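Local atomic coordinates of cupin type-2 domain-containing protein (Ralstonia eutropha, PDB entry 2OPK), a protein that is of uncharacterised function but belongs to the cupin superfamily and was tentatively named a mannose-6-phosphate isomerase. Residues V57-G62 / E100-L105; A11-G16 / I33-S38. All blocks are in the same frame, centred on the assembly; numbering follows the deposited sequence. Where two conformers were deposited one is given.

Interaction 1 of 2, residues V57-G62 / E100-L105; sequences VMVVSG and EPTVWL
M58 and L105 form an antiparallel hydrogen-bonded pair. M58 N donates to L105 O at 2.9 Å, and L105 N returns the bond to M58 O in the carbonyl plane. Next along, V59 and W104 are a non-hydrogen-bonded pair. The ladder then meets a classic beta bulge: V60 and S61 both face V103. V103 O accepts two bonds, from V60 N at 2.8 Å and from S61 N at 3.2 Å. The first donor lies nearly in line with the carbonyl. The second approaches on a lone pair. The return bond, V103 N to S61 O, is bent and comes from above the carbonyl plane.

The apolar contacts centre on the W104 indole. V59 CG2 sits over one face, 4.0 Å from the centroid of the six-membered ring, in a CH-pi contact. V57 CG2 reaches W104 CE3 at 3.5 Å. The V57 chi1 of 59° leaves CG2, anti to the backbone N, as the branch that meets the indole. T102 CG2 lies over the same face as V59 CG2, and both methyls are offset toward the rim. M58, a selenomethionine, and L105 point to the other side of the sheet. There L105 meets L105 of the second subunit.

Strand 31-38 flanks strand 102-109, and W104 NE1 bonds S38 OG there. The indole also packs on A64 and I66 of strand 64-68, bridging the two sheets of the cupin beta-barrel.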
ATOM      1  N   VAL B  57       4.518  -0.314   6.374  1.00 15.18           N
ATOM      2  CA  VAL B  57       3.849   0.993   6.412  1.00 13.41           C
ATOM      3  C   VAL B  57       4.514   1.947   5.453  1.00 16.37           C
ATOM      4  O   VAL B  57       5.740   1.989   5.366  1.00 16.58           O
ATOM      5  CB  VAL B  57       3.817   1.575   7.865  1.00 17.39           C
ATOM      6  CG1 VAL B  57       5.247   1.747   8.468  1.00 15.77           C
ATOM      7  CG2 VAL B  57       3.052   2.868   7.919  1.00 17.59           C
HETATM    8  N   MSE B  58       3.695   2.707   4.729  1.00 14.90           N
HETATM    9  CA  MSE B  58       4.176   3.637   3.738  1.00 16.82           C
HETATM   10  C   MSE B  58       3.491   4.991   3.826  1.00 14.65           C
HETATM   11  O   MSE B  58       2.286   5.071   4.036  1.00 11.91           O
HETATM   12  CB  MSE B  58       3.910   3.068   2.337  1.00 15.18           C
HETATM   13  CG  MSE B  58       4.547   3.868   1.183  1.00 21.38           C
HETATM   14 SE   MSE B  58       4.192   3.043  -0.582  0.75 21.54          SE
HETATM   15  CE  MSE B  58       2.415   2.906  -0.429  1.00  4.07           C
ATOM     16  N   VAL B  59       4.267   6.041   3.583  1.00 12.91           N
ATOM     17  CA  VAL B  59       3.722   7.415   3.469  1.00 14.19           C
ATOM     18  C   VAL B  59       3.243   7.555   2.048  1.00 13.98           C
ATOM     19  O   VAL B  59       4.002   7.312   1.123  1.00 12.44           O
ATOM     20  CB  VAL B  59       4.781   8.486   3.746  1.00 14.50           C
ATOM     21  CG1 VAL B  59       4.188   9.866   3.553  1.00 14.93           C
ATOM     22  CG2 VAL B  59       5.365   8.312   5.179  1.00 16.91           C
ATOM     23  N   VAL B  60       1.983   7.933   1.882  1.00 13.48           N
ATOM     24  CA  VAL B  60       1.375   8.100   0.561  1.00 15.08           C
ATOM     25  C   VAL B  60       1.204   9.583   0.210  1.00 15.80           C
ATOM     26  O   VAL B  60       1.264   9.964  -0.972  1.00 15.82           O
ATOM     27  CB  VAL B  60       0.027   7.335   0.495  1.00 16.71           C
ATOM     28  CG1 VAL B  60      -0.442   7.232  -0.894  1.00 24.21           C
ATOM     29  CG2 VAL B  60       0.206   5.922   0.996  1.00 19.33           C
ATOM     30  N   SER B  61       0.967  10.408   1.227  1.00 12.90           N
ATOM     31  CA  SER B  61       0.931  11.847   1.075  1.00 13.87           C
ATOM     32  C   SER B  61       1.454  12.471   2.347  1.00 14.26           C
ATOM     33  O   SER B  61       1.495  11.822   3.385  1.00 13.58           O
ATOM     34  CB  SER B  61      -0.470  12.379   0.774  1.00 13.66           C
ATOM     35  OG  SER B  61      -1.367  12.041   1.820  1.00 19.64           O
ATOM     36  N   GLY B  62       1.873  13.739   2.261  1.00 14.42           N
ATOM     37  CA  GLY B  62       2.515  14.383   3.414  1.00 14.53           C
ATOM     38  C   GLY B  62       3.941  13.893   3.623  1.00 12.15           C
ATOM     39  O   GLY B  62       4.669  13.679   2.668  1.00 12.79           O
ATOM     40  N   GLU B 100       0.330  19.874   6.186  1.00 21.08           N
ATOM     41  CA  GLU B 100      -0.767  19.187   5.530  1.00 18.93           C
ATOM     42  C   GLU B 100      -0.962  17.817   6.132  1.00 18.16           C
ATOM     43  O   GLU B 100      -0.093  17.315   6.882  1.00 16.97           O
ATOM     44  CB  GLU B 100      -0.497  19.028   4.048  1.00 18.28           C
ATOM     45  CG  GLU B 100       0.740  18.198   3.702  1.00 23.51           C
ATOM     46  CD  GLU B 100       0.951  18.069   2.184  1.00 23.08           C
ATOM     47  OE1 GLU B 100      -0.031  17.796   1.470  1.00 31.47           O
ATOM     48  OE2 GLU B 100       2.086  18.200   1.718  1.00 24.48           O
ATOM     49  N   PRO B 101      -2.133  17.213   5.846  1.00 16.40           N
ATOM     50  CA  PRO B 101      -2.263  15.821   6.292  1.00 16.34           C
ATOM     51  C   PRO B 101      -1.200  14.867   5.746  1.00 14.34           C
ATOM     52  O   PRO B 101      -0.715  15.022   4.626  1.00 14.39           O
ATOM     53  CB  PRO B 101      -3.676  15.406   5.800  1.00 16.72           C
ATOM     54  CG  PRO B 101      -4.409  16.633   5.610  1.00 12.98           C
ATOM     55  CD  PRO B 101      -3.379  17.709   5.219  1.00 15.82           C
ATOM     56  N   THR B 102      -0.834  13.899   6.574  1.00 15.63           N
ATOM     57  CA  THR B 102       0.025  12.819   6.190  1.00 14.52           C
ATOM     58  C   THR B 102      -0.882  11.579   6.173  1.00 15.31           C
ATOM     59  O   THR B 102      -1.452  11.197   7.206  1.00 12.03           O
ATOM     60  CB  THR B 102       1.204  12.649   7.148  1.00 14.26           C
ATOM     61  OG1 THR B 102       2.047  13.798   7.082  1.00 14.23           O
ATOM     62  CG2 THR B 102       2.041  11.443   6.772  1.00 14.10           C
ATOM     63  N   VAL B 103      -1.060  11.008   4.986  1.00 13.65           N
ATOM     64  CA  VAL B 103      -1.850   9.787   4.823  1.00 15.69           C
ATOM     65  C   VAL B 103      -0.915   8.619   4.614  1.00 13.66           C
ATOM     66  O   VAL B 103      -0.029   8.673   3.745  1.00 14.25           O
ATOM     67  CB  VAL B 103      -2.831   9.878   3.595  1.00 17.55           C
ATOM     68  CG1 VAL B 103      -3.623   8.585   3.453  1.00 16.62           C
ATOM     69  CG2 VAL B 103      -3.755  11.098   3.736  1.00 18.30           C
ATOM     70  N   TRP B 104      -1.124   7.564   5.396  1.00 14.39           N
ATOM     71  CA  TRP B 104      -0.299   6.351   5.356  1.00 14.24           C
ATOM     72  C   TRP B 104      -1.141   5.162   4.960  1.00 14.18           C
ATOM     73  O   TRP B 104      -2.356   5.170   5.140  1.00 11.63           O
ATOM     74  CB  TRP B 104       0.222   5.980   6.719  1.00 13.84           C
ATOM     75  CG  TRP B 104       0.824   7.053   7.586  1.00 13.10           C
ATOM     76  CD1 TRP B 104       0.181   8.082   8.163  1.00 15.17           C
ATOM     77  CD2 TRP B 104       2.194   7.141   8.008  1.00 12.07           C
ATOM     78  NE1 TRP B 104       1.053   8.823   8.922  1.00 17.10           N
ATOM     79  CE2 TRP B 104       2.301   8.271   8.836  1.00 14.21           C
ATOM     80  CE3 TRP B 104       3.340   6.384   7.748  1.00 13.84           C
ATOM     81  CZ2 TRP B 104       3.509   8.646   9.438  1.00 15.63           C
ATOM     82  CZ3 TRP B 104       4.534   6.737   8.344  1.00 15.85           C
ATOM     83  CH2 TRP B 104       4.620   7.867   9.168  1.00 16.47           C
ATOM     84  N   LEU B 105      -0.460   4.136   4.465  1.00 13.58           N
ATOM     85  CA  LEU B 105      -1.063   2.828   4.208  1.00 14.74           C
ATOM     86  C   LEU B 105      -0.278   1.867   5.055  1.00 13.62           C
ATOM     87  O   LEU B 105       0.959   1.855   4.993  1.00 16.44           O
ATOM     88  CB  LEU B 105      -0.936   2.444   2.736  1.00 15.18           C
ATOM     89  CG  LEU B 105      -1.611   1.126   2.354  1.00 15.48           C
ATOM     90  CD1 LEU B 105      -3.141   1.213   2.467  1.00 15.18           C
ATOM     91  CD2 LEU B 105      -1.214   0.783   0.947  1.00 29.24           C
TER

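Interaction 2 of 2, residues A11-G16 / I33-S38; sequences ADVPVG and IERIIS
R35 reaches out of its strand to the backbone of the loop 11-16. NH1 donates to A11 O at 2.8 Å in a nearly straight bond (166°). The acceptor lies at the guanidinium edge, close to its plane, and the donor lies in the plane of the A11 carbonyl. NH2 adds two weak bonds, to A11 O at 3.4 Å and to D12 O at 3.3 Å. The arginine chain leaves with CG anti to the backbone N, then bends at chi3 (83°), which turns the guanidinium toward the loop.

V13 fits beside this polar grip. Its CG2 approaches R35 NH1 at 3.6 Å, while its CG1 packs on I37 CG2 at 3.7 Å in one of I37's two conformers. P14 makes a looser contact with the same methyl.

This is a loop laid across one face of the five-stranded antiparallel sheet of the cupin fold. R35 and I37, two residues apart on the strand, point to that face.

Further out, L9 O accepts from R35 NH1, and Q23 OE1 on strand 21-28 accepts from NH2. N39 holds the far end of the loop through bonds to P14 O and G16 N. V13 also packs on P101.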
ATOM      1  N   ALA B  11      -9.447  10.635  -0.292  1.00 17.72           N
ATOM      2  CA  ALA B  11     -10.833  11.086  -0.187  1.00 17.94           C
ATOM      3  C   ALA B  11     -11.258  11.111   1.271  1.00 19.35           C
ATOM      4  O   ALA B  11     -10.801  10.295   2.036  1.00 19.93           O
ATOM      5  CB  ALA B  11     -11.778  10.100  -1.002  1.00 16.65           C
ATOM      6  N   ASP B  12     -12.112  12.056   1.654  1.00 20.96           N
ATOM      7  CA  ASP B  12     -12.655  12.134   3.015  1.00 21.58           C
ATOM      8  C   ASP B  12     -11.572  12.160   4.089  1.00 21.18           C
ATOM      9  O   ASP B  12     -11.684  11.462   5.096  1.00 19.92           O
ATOM     10  CB  ASP B  12     -13.621  10.960   3.288  1.00 20.56           C
ATOM     11  CG  ASP B  12     -14.682  10.815   2.198  1.00 30.54           C
ATOM     12  OD1 ASP B  12     -15.256  11.858   1.813  1.00 31.71           O
ATOM     13  OD2 ASP B  12     -14.962   9.667   1.746  1.00 37.62           O
ATOM     14  N   VAL B  13     -10.565  13.009   3.887  1.00 20.52           N
ATOM     15  CA  VAL B  13      -9.435  13.149   4.796  1.00 21.34           C
ATOM     16  C   VAL B  13      -9.630  14.427   5.637  1.00 24.65           C
ATOM     17  O   VAL B  13      -9.516  15.534   5.101  1.00 25.03           O
ATOM     18  CB  VAL B  13      -8.112  13.271   4.005  1.00 19.71           C
ATOM     19  CG1 VAL B  13      -6.962  13.717   4.915  1.00 20.85           C
ATOM     20  CG2 VAL B  13      -7.791  11.982   3.293  1.00 20.60           C
ATOM     21  N   PRO B  14      -9.903  14.285   6.956  1.00 27.30           N
ATOM     22  CA  PRO B  14     -10.046  15.473   7.812  1.00 27.11           C
ATOM     23  C   PRO B  14      -8.747  16.232   8.008  1.00 26.78           C
ATOM     24  O   PRO B  14      -7.769  15.650   8.473  1.00 30.30           O
ATOM     25  CB  PRO B  14     -10.506  14.892   9.152  1.00 27.36           C
ATOM     26  CG  PRO B  14     -10.983  13.514   8.866  1.00 31.24           C
ATOM     27  CD  PRO B  14     -10.111  13.050   7.731  1.00 30.09           C
ATOM     28  N   VAL B  15      -8.736  17.503   7.640  1.00 24.35           N
ATOM     29  CA  VAL B  15      -7.563  18.374   7.781  1.00 25.76           C
ATOM     30  C   VAL B  15      -7.621  19.038   9.155  1.00 28.85           C
ATOM     31  O   VAL B  15      -8.630  19.624   9.508  1.00 32.69           O
ATOM     32  CB  VAL B  15      -7.571  19.477   6.706  1.00 24.41           C
ATOM     33  CG1 VAL B  15      -6.432  20.421   6.919  1.00 27.00           C
ATOM     34  CG2 VAL B  15      -7.498  18.861   5.304  1.00 28.65           C
ATOM     35  N   GLY B  16      -6.561  18.939   9.938  1.00 27.62           N
ATOM     36  CA  GLY B  16      -6.558  19.489  11.282  1.00 25.78           C
ATOM     37  C   GLY B  16      -7.203  18.680  12.402  1.00 25.40           C
ATOM     38  O   GLY B  16      -7.369  19.214  13.501  1.00 26.21           O
ATOM     39  N   ILE B  33      -5.357  -4.249   6.563  1.00 15.37           N
ATOM     40  CA  ILE B  33      -4.890  -3.149   5.737  1.00 16.19           C
ATOM     41  C   ILE B  33      -5.682  -1.945   6.187  1.00 14.90           C
ATOM     42  O   ILE B  33      -6.916  -2.007   6.280  1.00 12.79           O
ATOM     43  CB  ILE B  33      -5.151  -3.389   4.239  1.00 16.20           C
ATOM     44  CG1 ILE B  33      -4.498  -4.701   3.781  1.00 16.23           C
ATOM     45  CG2 ILE B  33      -4.581  -2.250   3.385  1.00 18.01           C
ATOM     46  CD1 ILE B  33      -4.826  -5.045   2.277  1.00 13.94           C
ATOM     47  N   GLU B  34      -4.983  -0.850   6.453  1.00 13.18           N
ATOM     48  CA  GLU B  34      -5.629   0.349   6.945  1.00 14.35           C
ATOM     49  C   GLU B  34      -4.956   1.614   6.448  1.00 15.44           C
ATOM     50  O   GLU B  34      -3.767   1.642   6.139  1.00 12.76           O
ATOM     51  CB  GLU B  34      -5.638   0.368   8.483  1.00 12.83           C
ATOM     52  CG  GLU B  34      -4.261   0.545   9.102  1.00 17.42           C
ATOM     53  CD  GLU B  34      -4.251   0.464  10.613  1.00 22.06           C
ATOM     54  OE1 GLU B  34      -5.344   0.553  11.241  1.00 21.73           O
ATOM     55  OE2 GLU B  34      -3.114   0.316  11.156  1.00 21.20           O
ATOM     56  N   ARG B  35      -5.757   2.667   6.433  1.00 12.33           N
ATOM     57  CA  ARG B  35      -5.314   4.036   6.172  1.00 15.77           C
ATOM     58  C   ARG B  35      -5.132   4.745   7.542  1.00 14.82           C
ATOM     59  O   ARG B  35      -5.933   4.533   8.458  1.00 13.10           O
ATOM     60  CB  ARG B  35      -6.425   4.706   5.404  1.00 14.85           C
ATOM     61  CG  ARG B  35      -6.203   6.050   5.060  1.00 23.06           C
ATOM     62  CD  ARG B  35      -7.315   6.546   4.184  1.00 17.24           C
ATOM     63  NE  ARG B  35      -8.539   7.002   4.843  1.00 18.17           N
ATOM     64  CZ  ARG B  35      -9.301   7.977   4.322  1.00 18.81           C
ATOM     65  NH1 ARG B  35      -8.931   8.567   3.200  1.00 21.54           N
ATOM     66  NH2 ARG B  35     -10.417   8.390   4.876  1.00 20.74           N
ATOM     67  N   ILE B  36      -4.066   5.529   7.673  1.00 14.34           N
ATOM     68  CA  ILE B  36      -3.800   6.341   8.863  1.00 14.66           C
ATOM     69  C   ILE B  36      -3.733   7.776   8.383  1.00 15.83           C
ATOM     70  O   ILE B  36      -3.113   8.065   7.336  1.00 12.42           O
ATOM     71  CB  ILE B  36      -2.464   6.031   9.548  1.00 15.92           C
ATOM     72  CG1 ILE B  36      -2.305   4.527   9.763  1.00 17.51           C
ATOM     73  CG2 ILE B  36      -2.332   6.849  10.897  1.00 13.35           C
ATOM     74  CD1 ILE B  36      -0.888   4.034  10.277  1.00 17.60           C
ATOM     75  N   ILE B  37      -4.410   8.672   9.105  1.00 13.64           N
ATOM     76  CA  ILE B  37      -4.417  10.089   8.780  0.50 13.57           C
ATOM     77  C   ILE B  37      -3.800  10.857   9.945  1.00 14.76           C
ATOM     78  O   ILE B  37      -4.364  10.887  11.070  1.00 10.61           O
ATOM     79  CB  ILE B  37      -5.848  10.623   8.521  0.50 14.84           C
ATOM     80  CG1 ILE B  37      -6.605   9.732   7.516  0.50 18.45           C
ATOM     81  CG2 ILE B  37      -5.814  12.072   8.050  0.50 11.57           C
ATOM     82  CD1 ILE B  37      -6.012   9.701   6.131  0.50 23.62           C
ATOM     83  N   SER B  38      -2.639  11.456   9.681  1.00 15.53           N
ATOM     84  CA  SER B  38      -1.948  12.295  10.635  1.00 15.63           C
ATOM     85  C   SER B  38      -2.136  13.723  10.220  1.00 16.58           C
ATOM     86  O   SER B  38      -2.314  14.046   9.036  1.00 14.15           O
ATOM     87  CB  SER B  38      -0.456  11.986  10.657  1.00 16.59           C
ATOM     88  OG  SER B  38      -0.202  10.621  10.938  1.00 18.80           O
TER

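In the fold
From the N terminus, the chain leaves strand 5-8 and enters the loop 11-16. Interaction 2 closes over 16 residues, which hold the whole of strand 21-28 and the start of strand 31-38. Interaction 1 opens later, on strand 54-61, and closes 37 residues that hold the whole three-stranded sheet and strand 81-85. The two contacts are therefore in series, neither nested nor crossed. They meet in space because strand 102-109 lies between strands 31-38 and 54-61. Backbone pairing of W104 with I36 and of T102 with S38 joins them. Interaction 2 ties the N-terminal loop to the five-stranded sheet; interaction 1 joins two neighbouring strands within it.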